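Local coordinates for protein cytochrome B5 (Hadesarchaea archaeon YNP_N21, PDB 6NZX) that binds a b-type heme with two axial protein ligands and, as a cytochrome b5-like protein, probably carries electrons, at residues 3-6 with 12-15; 19-24 with 31-36; 41-46 with 60-65. All coordinates share one frame; numbering follows the deposited sequence.

Interaction 1 (3-6 with 12-15); sequences RVFT and RYNG
The phenolic oxygen OH of Tyr-13 lies 2.9 Å from a water oxygen, and the same water accepts a weak hydrogen bond of 2.9 Å from Arg-3 NH2. This water sits in plane at the edge of both the tyrosine ring and the guanidinium, so it joins two groups that do not bond directly: Arg-3 NH2 stays 3.9 Å from Tyr-13 OH, and the two planes are turned 50° apart. The arginine chain bends at chi3 (58°), which swings its head toward the phenol. Arginine suits this exposed position, since its long chain reaches past the strand and lets the guanidinium bond the water. Tyrosine suits the other side, having a hydroxyl for the water and ring carbons for an apolar neighbour. Strand 3-5 is an outer strand of the mixed sheet, running parallel to strand 72-76, while Tyr-13 is the centre of an inverse gamma turn; the contact thus joins the edge strand to the loop that follows helix 7-11. Beneath the water bridge the chemistry becomes apolar. Phe-5, buried against Val-73, directs its ring edge toward the face of Tyr-13 in an offset edge-to-face pair, with ring centroids 5.7 Å apart and planes at 83°. Its closest atom, CE1, approaches Tyr-13 CE2 to 3.9 Å. The Tyr-13 ring also stacks with that of Tyr-22.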
loop_
_atom_site.group_PDB
_atom_site.type_symbol
_atom_site.label_atom_id
_atom_site.label_comp_id
_atom_site.label_asym_id
_atom_site.label_seq_id
_atom_site.Cartn_x
_atom_site.Cartn_y
_atom_site.Cartn_z
ATOM N N ARG A 3 -11.181 8.385 -3.937
ATOM C CA ARG A 3 -11.790 7.386 -4.782
ATOM C C ARG A 3 -12.114 6.120 -3.970
ATOM O O ARG A 3 -11.678 5.944 -2.827
ATOM C CB ARG A 3 -10.888 7.154 -5.999
ATOM C CG ARG A 3 -11.063 8.227 -7.069
ATOM C CD ARG A 3 -10.052 8.232 -8.205
ATOM N NE ARG A 3 -10.016 6.972 -8.937
ATOM C CZ ARG A 3 -8.983 6.139 -8.961
ATOM N NH1 ARG A 3 -7.852 6.465 -8.358
ATOM N NH2 ARG A 3 -9.089 4.981 -9.593
ATOM N N VAL A 4 -12.914 5.244 -4.588
ATOM C CA VAL A 4 -13.258 3.948 -4.066
ATOM C C VAL A 4 -12.604 2.903 -4.981
ATOM O O VAL A 4 -12.860 2.877 -6.196
ATOM C CB VAL A 4 -14.780 3.732 -3.963
ATOM C CG1 VAL A 4 -15.130 2.361 -3.410
ATOM C CG2 VAL A 4 -15.452 4.810 -3.143
ATOM N N PHE A 5 -11.750 2.073 -4.368
ATOM C CA PHE A 5 -10.980 1.048 -5.021
ATOM C C PHE A 5 -11.584 -0.308 -4.655
ATOM O O PHE A 5 -11.908 -0.579 -3.520
ATOM C CB PHE A 5 -9.508 1.115 -4.586
ATOM C CG PHE A 5 -8.754 2.358 -5.003
ATOM C CD1 PHE A 5 -8.116 2.429 -6.229
ATOM C CD2 PHE A 5 -8.665 3.459 -4.161
ATOM C CE1 PHE A 5 -7.403 3.564 -6.600
ATOM C CE2 PHE A 5 -7.978 4.600 -4.543
ATOM C CZ PHE A 5 -7.359 4.658 -5.768
ATOM N N THR A 6 -11.765 -1.155 -5.654
ATOM C CA THR A 6 -11.879 -2.564 -5.433
ATOM C C THR A 6 -10.451 -3.104 -5.261
ATOM O O THR A 6 -9.472 -2.426 -5.610
ATOM C CB THR A 6 -12.650 -3.231 -6.582
ATOM O OG1 THR A 6 -11.781 -3.254 -7.707
ATOM C CG2 THR A 6 -13.944 -2.527 -6.938
ATOM N N ARG A 12 -3.489 -3.271 -9.379
ATOM C CA ARG A 12 -2.813 -2.594 -10.466
ATOM C C ARG A 12 -1.737 -1.637 -9.951
ATOM O O ARG A 12 -0.843 -1.316 -10.720
ATOM C CB ARG A 12 -3.767 -1.710 -11.269
ATOM C CG ARG A 12 -4.895 -2.436 -11.978
ATOM C CD ARG A 12 -5.758 -1.356 -12.581
ATOM N NE ARG A 12 -7.077 -1.776 -13.012
ATOM C CZ ARG A 12 -8.012 -0.921 -13.419
ATOM N NH1 ARG A 12 -9.212 -1.369 -13.738
ATOM N NH2 ARG A 12 -7.740 0.378 -13.488
ATOM N N TYR A 13 -1.884 -1.122 -8.714
ATOM C CA TYR A 13 -1.008 -0.074 -8.165
ATOM C C TYR A 13 0.121 -0.758 -7.390
ATOM O O TYR A 13 0.202 -0.666 -6.167
ATOM C CB TYR A 13 -1.809 0.919 -7.313
ATOM C CG TYR A 13 -2.762 1.772 -8.106
ATOM C CD1 TYR A 13 -2.393 3.023 -8.557
ATOM C CD2 TYR A 13 -4.030 1.317 -8.437
ATOM C CE1 TYR A 13 -3.260 3.796 -9.320
ATOM C CE2 TYR A 13 -4.903 2.079 -9.201
ATOM C CZ TYR A 13 -4.518 3.327 -9.648
ATOM O OH TYR A 13 -5.360 4.084 -10.422
ATOM N N ASN A 14 0.974 -1.462 -8.139
ATOM C CA ASN A 14 1.882 -2.456 -7.596
ATOM C C ASN A 14 3.330 -1.979 -7.693
ATOM O O ASN A 14 4.240 -2.753 -7.434
ATOM C CB ASN A 14 1.717 -3.807 -8.294
ATOM C CG ASN A 14 1.984 -3.760 -9.784
ATOM O OD1 ASN A 14 2.390 -2.734 -10.331
ATOM N ND2 ASN A 14 1.761 -4.873 -10.449
ATOM N N GLY A 15 3.532 -0.716 -8.081
ATOM C CA GLY A 15 4.836 -0.104 -8.072
ATOM C C GLY A 15 5.733 -0.568 -9.216
ATOM O O GLY A 15 6.864 -0.114 -9.299
HETATM O O HOH W 1 -7.848 2.788 -11.039
#

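Interaction 2 (19-24 with 31-36); sequences APAYVA and DVTGSF. With HEM (protoporphyrin IX containing Fe), chain B.
An Asx turn begins at Asp-31, which also faces Tyr-22 as a non-hydrogen-bonded antiparallel pair where strands 22-25 and 28-31 run side by side. Asp-31 OD1 takes two hydrogen bonds from one residue: Thr-33 N at 2.9 Å, from the anti side and 34° out of the carboxylate plane, and Thr-33 OG1 at 2.7 Å, through the syn lone pair. Threonine suits this place because its hydroxyl can accept as well: Thr-33 OG1 receives a 2.7 Å hydrogen bond from Ala-21 N. The relay therefore runs from amide to hydroxyl to carboxylate. Next to it, Val-32 N donates to Ala-21 O over 2.8 Å. With chi1 at 180° the aspartate carboxylate turns away from its own amide, and Asp-31 CG lies 3.6 Å from Tyr-22 CE1, with ring and carboxylate planes 59° apart. On the buried side Val-23 CG2 packs on Val-32 CG1 at 3.8 Å, and both valines also touch Trp-38. A type II turn from Val-32 to Ser-35 then redirects the chain, its positive-phi position filled by Gly-34. Ser-35 OG donates to heme propionate oxygen O1D at 2.9 Å. An Asx turn at the exit of a beta hairpin thus leads the chain into the heme pocket of this cytochrome b5-like domain.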
loop_
_atom_site.group_PDB
_atom_site.type_symbol
_atom_site.label_atom_id
_atom_site.label_comp_id
_atom_site.label_asym_id
_atom_site.label_seq_id
_atom_site.Cartn_x
_atom_site.Cartn_y
_atom_site.Cartn_z
ATOM N N ALA A 19 4.000 2.104 -12.606
ATOM C CA ALA A 19 2.708 2.221 -11.888
ATOM C C ALA A 19 2.971 2.705 -10.463
ATOM O O ALA A 19 3.992 2.359 -9.872
ATOM C CB ALA A 19 1.993 0.896 -11.882
ATOM N N PRO A 20 2.084 3.519 -9.856
ATOM C CA PRO A 20 2.247 3.889 -8.453
ATOM C C PRO A 20 2.149 2.655 -7.551
ATOM O O PRO A 20 1.611 1.610 -7.947
ATOM C CB PRO A 20 1.117 4.896 -8.163
ATOM C CG PRO A 20 0.591 5.285 -9.521
ATOM C CD PRO A 20 0.890 4.126 -10.453
ATOM N N ALA A 21 2.704 2.793 -6.350
ATOM C CA ALA A 21 2.644 1.778 -5.318
ATOM C C ALA A 21 1.685 2.269 -4.222
ATOM O O ALA A 21 1.920 3.303 -3.557
ATOM C CB ALA A 21 4.040 1.479 -4.804
ATOM N N TYR A 22 0.563 1.565 -4.107
ATOM C CA TYR A 22 -0.495 1.867 -3.137
ATOM C C TYR A 22 -0.602 0.670 -2.195
ATOM O O TYR A 22 -0.406 -0.460 -2.616
ATOM C CB TYR A 22 -1.864 2.005 -3.801
ATOM C CG TYR A 22 -2.146 3.258 -4.591
ATOM C CD1 TYR A 22 -1.196 4.235 -4.799
ATOM C CD2 TYR A 22 -3.384 3.419 -5.192
ATOM C CE1 TYR A 22 -1.484 5.367 -5.546
ATOM C CE2 TYR A 22 -3.696 4.552 -5.928
ATOM C CZ TYR A 22 -2.728 5.517 -6.124
ATOM O OH TYR A 22 -3.013 6.622 -6.850
ATOM N N VAL A 23 -0.930 0.921 -0.934
ATOM C CA VAL A 23 -1.154 -0.156 0.015
ATOM C C VAL A 23 -2.428 0.181 0.775
ATOM O O VAL A 23 -2.638 1.334 1.079
ATOM C CB VAL A 23 0.034 -0.344 0.980
ATOM C CG1 VAL A 23 1.266 -0.833 0.250
ATOM C CG2 VAL A 23 0.352 0.936 1.752
ATOM N N ALA A 24 -3.248 -0.830 1.083
ATOM C CA ALA A 24 -4.455 -0.582 1.871
ATOM C C ALA A 24 -4.206 -1.021 3.319
ATOM O O ALA A 24 -3.418 -1.943 3.599
ATOM C CB ALA A 24 -5.660 -1.246 1.258
ATOM N N ASP A 31 -0.875 6.105 -0.829
ATOM C CA ASP A 31 0.098 6.170 -1.888
ATOM C C ASP A 31 1.502 6.182 -1.265
ATOM O O ASP A 31 1.945 7.202 -0.739
ATOM C CB ASP A 31 -0.144 7.387 -2.791
ATOM C CG ASP A 31 0.862 7.507 -3.929
ATOM O OD1 ASP A 31 1.690 6.575 -4.074
ATOM O OD2 ASP A 31 0.775 8.505 -4.700
ATOM N N VAL A 32 2.207 5.055 -1.388
ATOM C CA VAL A 32 3.537 4.895 -0.836
ATOM C C VAL A 32 4.596 4.952 -1.956
ATOM O O VAL A 32 5.758 4.577 -1.748
ATOM C CB VAL A 32 3.642 3.611 0.010
ATOM C CG1 VAL A 32 2.853 3.740 1.305
ATOM C CG2 VAL A 32 3.226 2.355 -0.743
ATOM N N THR A 33 4.201 5.437 -3.137
ATOM C CA THR A 33 5.149 5.723 -4.210
ATOM C C THR A 33 6.135 6.774 -3.685
ATOM O O THR A 33 5.749 7.723 -2.999
ATOM C CB THR A 33 4.448 6.181 -5.499
ATOM O OG1 THR A 33 3.357 5.304 -5.803
ATOM C CG2 THR A 33 5.400 6.223 -6.678
ATOM N N GLY A 34 7.423 6.567 -3.942
ATOM C CA GLY A 34 8.424 7.530 -3.477
ATOM C C GLY A 34 9.109 7.089 -2.194
ATOM O O GLY A 34 10.241 7.469 -1.979
ATOM N N SER A 35 8.413 6.321 -1.339
ATOM C CA SER A 35 9.041 5.568 -0.254
ATOM C C SER A 35 9.988 4.520 -0.854
ATOM O O SER A 35 9.540 3.574 -1.511
ATOM C CB SER A 35 8.015 4.906 0.631
ATOM O OG SER A 35 8.621 4.033 1.576
ATOM N N PHE A 36 11.289 4.661 -0.591
ATOM C CA PHE A 36 12.264 3.690 -1.069
ATOM C C PHE A 36 12.007 2.303 -0.456
ATOM O O PHE A 36 12.446 1.301 -1.002
ATOM C CB PHE A 36 13.706 4.140 -0.824
ATOM C CG PHE A 36 14.653 3.363 -1.701
ATOM C CD1 PHE A 36 14.780 3.677 -3.048
ATOM C CD2 PHE A 36 15.323 2.252 -1.209
ATOM C CE1 PHE A 36 15.611 2.931 -3.872
ATOM C CE2 PHE A 36 16.140 1.498 -2.038
ATOM C CZ PHE A 36 16.286 1.842 -3.365
HETATM C CHA HEM B . 8.734 1.162 7.065
HETATM C CHB HEM B . 9.814 -3.630 7.584
HETATM C CHC HEM B . 5.129 -4.717 6.672
HETATM C CHD HEM B . 4.200 -0.008 5.846
HETATM C C1A HEM B . 9.437 -0.086 7.346
HETATM C C2A HEM B . 10.860 -0.050 7.720
HETATM C C3A HEM B . 11.153 -1.499 7.872
HETATM C C4A HEM B . 9.944 -2.149 7.587
HETATM C CMA HEM B . 12.494 -2.082 8.252
HETATM C CAA HEM B . 11.728 1.183 7.912
HETATM C CBA HEM B . 11.450 1.830 9.291
HETATM C CGA HEM B . 11.154 3.335 9.244
HETATM O O1A HEM B . 10.340 3.813 10.074
HETATM O O2A HEM B . 11.724 4.080 8.402
HETATM C C1B HEM B . 8.600 -4.426 7.329
HETATM C C2B HEM B . 8.572 -5.822 7.421
HETATM C C3B HEM B . 7.159 -6.179 7.163
HETATM C C4B HEM B . 6.558 -4.855 6.969
HETATM C CMB HEM B . 9.688 -6.799 7.706
HETATM C CAB HEM B . 6.424 -7.511 7.019
HETATM C CBB HEM B . 6.245 -8.265 8.328
HETATM C C1C HEM B . 4.397 -3.493 6.394
HETATM C C2C HEM B . 3.057 -3.553 6.067
HETATM C C3C HEM B . 2.742 -2.137 5.770
HETATM C C4C HEM B . 4.017 -1.447 6.011
HETATM C CMC HEM B . 2.241 -4.810 6.026
HETATM C CAC HEM B . 1.469 -1.445 5.418
HETATM C CBC HEM B . 0.289 -2.022 5.510
HETATM C C1D HEM B . 5.413 0.772 6.094
HETATM C C2D HEM B . 5.431 2.154 5.927
HETATM C C3D HEM B . 6.789 2.533 6.308
HETATM C C4D HEM B . 7.355 1.292 6.621
HETATM C CMD HEM B . 4.310 3.061 5.500
HETATM C CAD HEM B . 7.408 3.925 6.325
HETATM C CBD HEM B . 8.003 4.178 4.933
HETATM C CGD HEM B . 8.763 5.480 4.833
HETATM O O1D HEM B . 9.311 5.785 3.751
HETATM O O2D HEM B . 8.836 6.234 5.827
HETATM N NA HEM B . 8.927 -1.320 7.248
HETATM N NB HEM B . 7.410 -3.836 7.072
HETATM N NC HEM B . 4.987 -2.305 6.357
HETATM N ND HEM B . 6.556 0.220 6.508
HETATM FE FE HEM B . 6.956 -1.817 6.811
#

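Interaction 3 (41-46 with 60-65); sequences GKHHVL and APHTAE. With HEM (protoporphyrin IX containing Fe), chain B.
His-43 and His-62 grip one heme iron between their NE2 atoms, which come 3.8 Å apart across it. Beyond CB of His-43, CG is anti to the backbone N (chi1 -172°), which carries the imidazole toward the porphyrin and leaves CG 4.1 Å from the iron. ND1, on the far side of the ring, is hydrogen-bonded to the carbonyl O of His-37, a bond that, with the iron at NE2, holds the ring's rotation. Nearer the heme, CD2 lies 3.0 Å from porphyrin nitrogen NC and CE1 meets NA. At the tip, NE2 of His-43 binds the iron at 1.9 Å. His-44 CD2 lies over one face of the His-43 ring, toward its rim, and the ring is also stacked with that of Trp-38. From the second side His-62 NE2 also binds the iron at 1.9 Å, while its ND1 donates to Thr-63 O at 2.9 Å, from 46° above the carbonyl plane. Small Ala-60 places CB over the centre of the His-62 ring, and Pro-61 CD rests 3.5 Å from heme C2B. With both axial positions taken by imidazole nitrogens, the iron is six-coordinate, as in other cytochromes b5, which is consistent with electron transfer rather than binding of an exogenous ligand.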
loop_
_atom_site.group_PDB
_atom_site.type_symbol
_atom_site.label_atom_id
_atom_site.label_comp_id
_atom_site.label_asym_id
_atom_site.label_seq_id
_atom_site.Cartn_x
_atom_site.Cartn_y
_atom_site.Cartn_z
ATOM N N GLY A 41 7.524 -1.927 -5.724
ATOM C CA GLY A 41 6.297 -2.492 -5.144
ATOM C C GLY A 41 6.547 -3.682 -4.229
ATOM O O GLY A 41 5.624 -4.441 -3.933
ATOM N N LYS A 42 7.797 -3.841 -3.777
ATOM C CA LYS A 42 8.157 -4.841 -2.796
ATOM C C LYS A 42 8.590 -4.103 -1.526
ATOM O O LYS A 42 9.236 -3.022 -1.601
ATOM C CB LYS A 42 9.231 -5.786 -3.354
ATOM C CG LYS A 42 8.723 -6.826 -4.353
ATOM C CD LYS A 42 9.214 -6.660 -5.791
ATOM C CE LYS A 42 8.784 -7.801 -6.696
ATOM N NZ LYS A 42 9.476 -7.783 -8.006
ATOM N N HIS A 43 8.167 -4.657 -0.382
ATOM C CA HIS A 43 8.468 -4.127 0.956
ATOM C C HIS A 43 9.166 -5.226 1.768
ATOM O O HIS A 43 8.524 -6.127 2.294
ATOM C CB HIS A 43 7.185 -3.583 1.618
ATOM C CG HIS A 43 7.409 -2.860 2.906
ATOM N ND1 HIS A 43 8.220 -1.742 3.002
ATOM C CD2 HIS A 43 6.887 -3.055 4.137
ATOM C CE1 HIS A 43 8.224 -1.314 4.252
ATOM N NE2 HIS A 43 7.412 -2.105 4.975
ATOM N N HIS A 44 10.499 -5.163 1.794
ATOM C CA HIS A 44 11.356 -6.020 2.650
ATOM C C HIS A 44 11.000 -7.493 2.468
ATOM O O HIS A 44 10.846 -8.223 3.455
ATOM C CB HIS A 44 11.298 -5.548 4.113
ATOM C CG HIS A 44 11.770 -4.139 4.252
ATOM N ND1 HIS A 44 13.073 -3.768 3.965
ATOM C CD2 HIS A 44 11.106 -3.000 4.543
ATOM C CE1 HIS A 44 13.202 -2.457 4.117
ATOM N NE2 HIS A 44 12.002 -1.957 4.464
ATOM N N VAL A 45 10.861 -7.893 1.193
ATOM C CA VAL A 45 10.808 -9.280 0.735
ATOM C C VAL A 45 9.399 -9.852 0.936
ATOM O O VAL A 45 8.878 -10.475 0.033
ATOM C CB VAL A 45 11.887 -10.177 1.386
ATOM C CG1 VAL A 45 11.822 -11.616 0.884
ATOM C CG2 VAL A 45 13.291 -9.627 1.178
ATOM N N LEU A 46 8.792 -9.617 2.102
ATOM C CA LEU A 46 7.604 -10.340 2.534
ATOM C C LEU A 46 6.311 -9.744 1.951
ATOM O O LEU A 46 5.297 -10.441 1.908
ATOM C CB LEU A 46 7.565 -10.293 4.064
ATOM C CG LEU A 46 8.602 -11.150 4.791
ATOM C CD1 LEU A 46 8.322 -11.155 6.284
ATOM C CD2 LEU A 46 8.595 -12.576 4.257
ATOM N N ALA A 60 5.241 -7.140 11.245
ATOM C CA ALA A 60 6.181 -6.050 10.917
ATOM C C ALA A 60 6.948 -5.631 12.167
ATOM O O ALA A 60 6.401 -5.730 13.259
ATOM C CB ALA A 60 5.433 -4.867 10.344
ATOM N N PRO A 61 8.177 -5.070 12.033
ATOM C CA PRO A 61 8.922 -4.498 13.162
ATOM C C PRO A 61 8.497 -3.061 13.501
ATOM O O PRO A 61 9.290 -2.260 13.997
ATOM C CB PRO A 61 10.367 -4.479 12.633
ATOM C CG PRO A 61 10.185 -4.166 11.158
ATOM C CD PRO A 61 8.916 -4.912 10.769
ATOM N N HIS A 62 7.241 -2.740 13.192
ATOM C CA HIS A 62 6.699 -1.404 13.295
ATOM C C HIS A 62 5.176 -1.527 13.329
ATOM O O HIS A 62 4.646 -2.643 13.220
ATOM C CB HIS A 62 7.210 -0.526 12.138
ATOM C CG HIS A 62 6.721 -0.911 10.777
ATOM N ND1 HIS A 62 5.408 -0.730 10.377
ATOM C CD2 HIS A 62 7.376 -1.419 9.703
ATOM C CE1 HIS A 62 5.278 -1.122 9.119
ATOM N NE2 HIS A 62 6.477 -1.530 8.665
ATOM N N THR A 63 4.486 -0.394 13.486
ATOM C CA THR A 63 3.008 -0.367 13.436
ATOM C C THR A 63 2.566 0.520 12.261
ATOM O O THR A 63 3.399 1.078 11.517
ATOM C CB THR A 63 2.418 -0.003 14.811
ATOM O OG1 THR A 63 2.879 1.286 15.215
ATOM C CG2 THR A 63 2.768 -1.020 15.874
ATOM N N ALA A 64 1.247 0.631 12.085
ATOM C CA ALA A 64 0.634 1.285 10.935
ATOM C C ALA A 64 0.783 2.808 10.993
ATOM O O ALA A 64 0.484 3.473 10.007
ATOM C CB ALA A 64 -0.816 0.886 10.854
ATOM N N GLU A 65 1.257 3.341 12.129
ATOM C CA GLU A 65 1.528 4.782 12.333
ATOM C C GLU A 65 2.327 5.365 11.157
ATOM O O GLU A 65 2.116 6.532 10.773
ATOM C CB GLU A 65 2.264 5.051 13.657
ATOM C CG GLU A 65 3.368 4.052 13.993
ATOM C CD GLU A 65 4.337 4.448 15.102
ATOM O OE1 GLU A 65 3.887 4.597 16.264
ATOM O OE2 GLU A 65 5.547 4.605 14.806
HETATM C CHA HEM B . 8.734 1.162 7.065
HETATM C CHB HEM B . 9.814 -3.630 7.584
HETATM C CHC HEM B . 5.129 -4.717 6.672
HETATM C CHD HEM B . 4.200 -0.008 5.846
HETATM C C1A HEM B . 9.437 -0.086 7.346
HETATM C C2A HEM B . 10.860 -0.050 7.720
HETATM C C3A HEM B . 11.153 -1.499 7.872
HETATM C C4A HEM B . 9.944 -2.149 7.587
HETATM C CMA HEM B . 12.494 -2.082 8.252
HETATM C CAA HEM B . 11.728 1.183 7.912
HETATM C CBA HEM B . 11.450 1.830 9.291
HETATM C CGA HEM B . 11.154 3.335 9.244
HETATM O O1A HEM B . 10.340 3.813 10.074
HETATM O O2A HEM B . 11.724 4.080 8.402
HETATM C C1B HEM B . 8.600 -4.426 7.329
HETATM C C2B HEM B . 8.572 -5.822 7.421
HETATM C C3B HEM B . 7.159 -6.179 7.163
HETATM C C4B HEM B . 6.558 -4.855 6.969
HETATM C CMB HEM B . 9.688 -6.799 7.706
HETATM C CAB HEM B . 6.424 -7.511 7.019
HETATM C CBB HEM B . 6.245 -8.265 8.328
HETATM C C1C HEM B . 4.397 -3.493 6.394
HETATM C C2C HEM B . 3.057 -3.553 6.067
HETATM C C3C HEM B . 2.742 -2.137 5.770
HETATM C C4C HEM B . 4.017 -1.447 6.011
HETATM C CMC HEM B . 2.241 -4.810 6.026
HETATM C CAC HEM B . 1.469 -1.445 5.418
HETATM C CBC HEM B . 0.289 -2.022 5.510
HETATM C C1D HEM B . 5.413 0.772 6.094
HETATM C C2D HEM B . 5.431 2.154 5.927
HETATM C C3D HEM B . 6.789 2.533 6.308
HETATM C C4D HEM B . 7.355 1.292 6.621
HETATM C CMD HEM B . 4.310 3.061 5.500
HETATM C CAD HEM B . 7.408 3.925 6.325
HETATM C CBD HEM B . 8.003 4.178 4.933
HETATM C CGD HEM B . 8.763 5.480 4.833
HETATM O O1D HEM B . 9.311 5.785 3.751
HETATM O O2D HEM B . 8.836 6.234 5.827
HETATM N NA HEM B . 8.927 -1.320 7.248
HETATM N NB HEM B . 7.410 -3.836 7.072
HETATM N NC HEM B . 4.987 -2.305 6.357
HETATM N ND HEM B . 6.556 0.220 6.508
HETATM FE FE HEM B . 6.956 -1.817 6.811
#

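In the fold
The three contacts run from the sheet end of the small domain to the heme. Interactions 1 and 2 touch and reach the same mixed sheet: Phe-5 CZ packs on Tyr-22 CE2 at 3.7 Å, and the chain between 12-15 and 19-24 turns back on itself. Interaction 1 is the more superficial, partly solvent-bridged and aromatic, whereas interaction 2 is more buried and built on backbone and side-chain hydrogen bonds beside a pair of packed valines. Interaction 3, about 18 Å from interaction 1 between centres and across the chain's centre from it, has little direct protein contact and is bridged by metal. Interactions 2 and 3 share the heme, one at a propionate and the other at the iron.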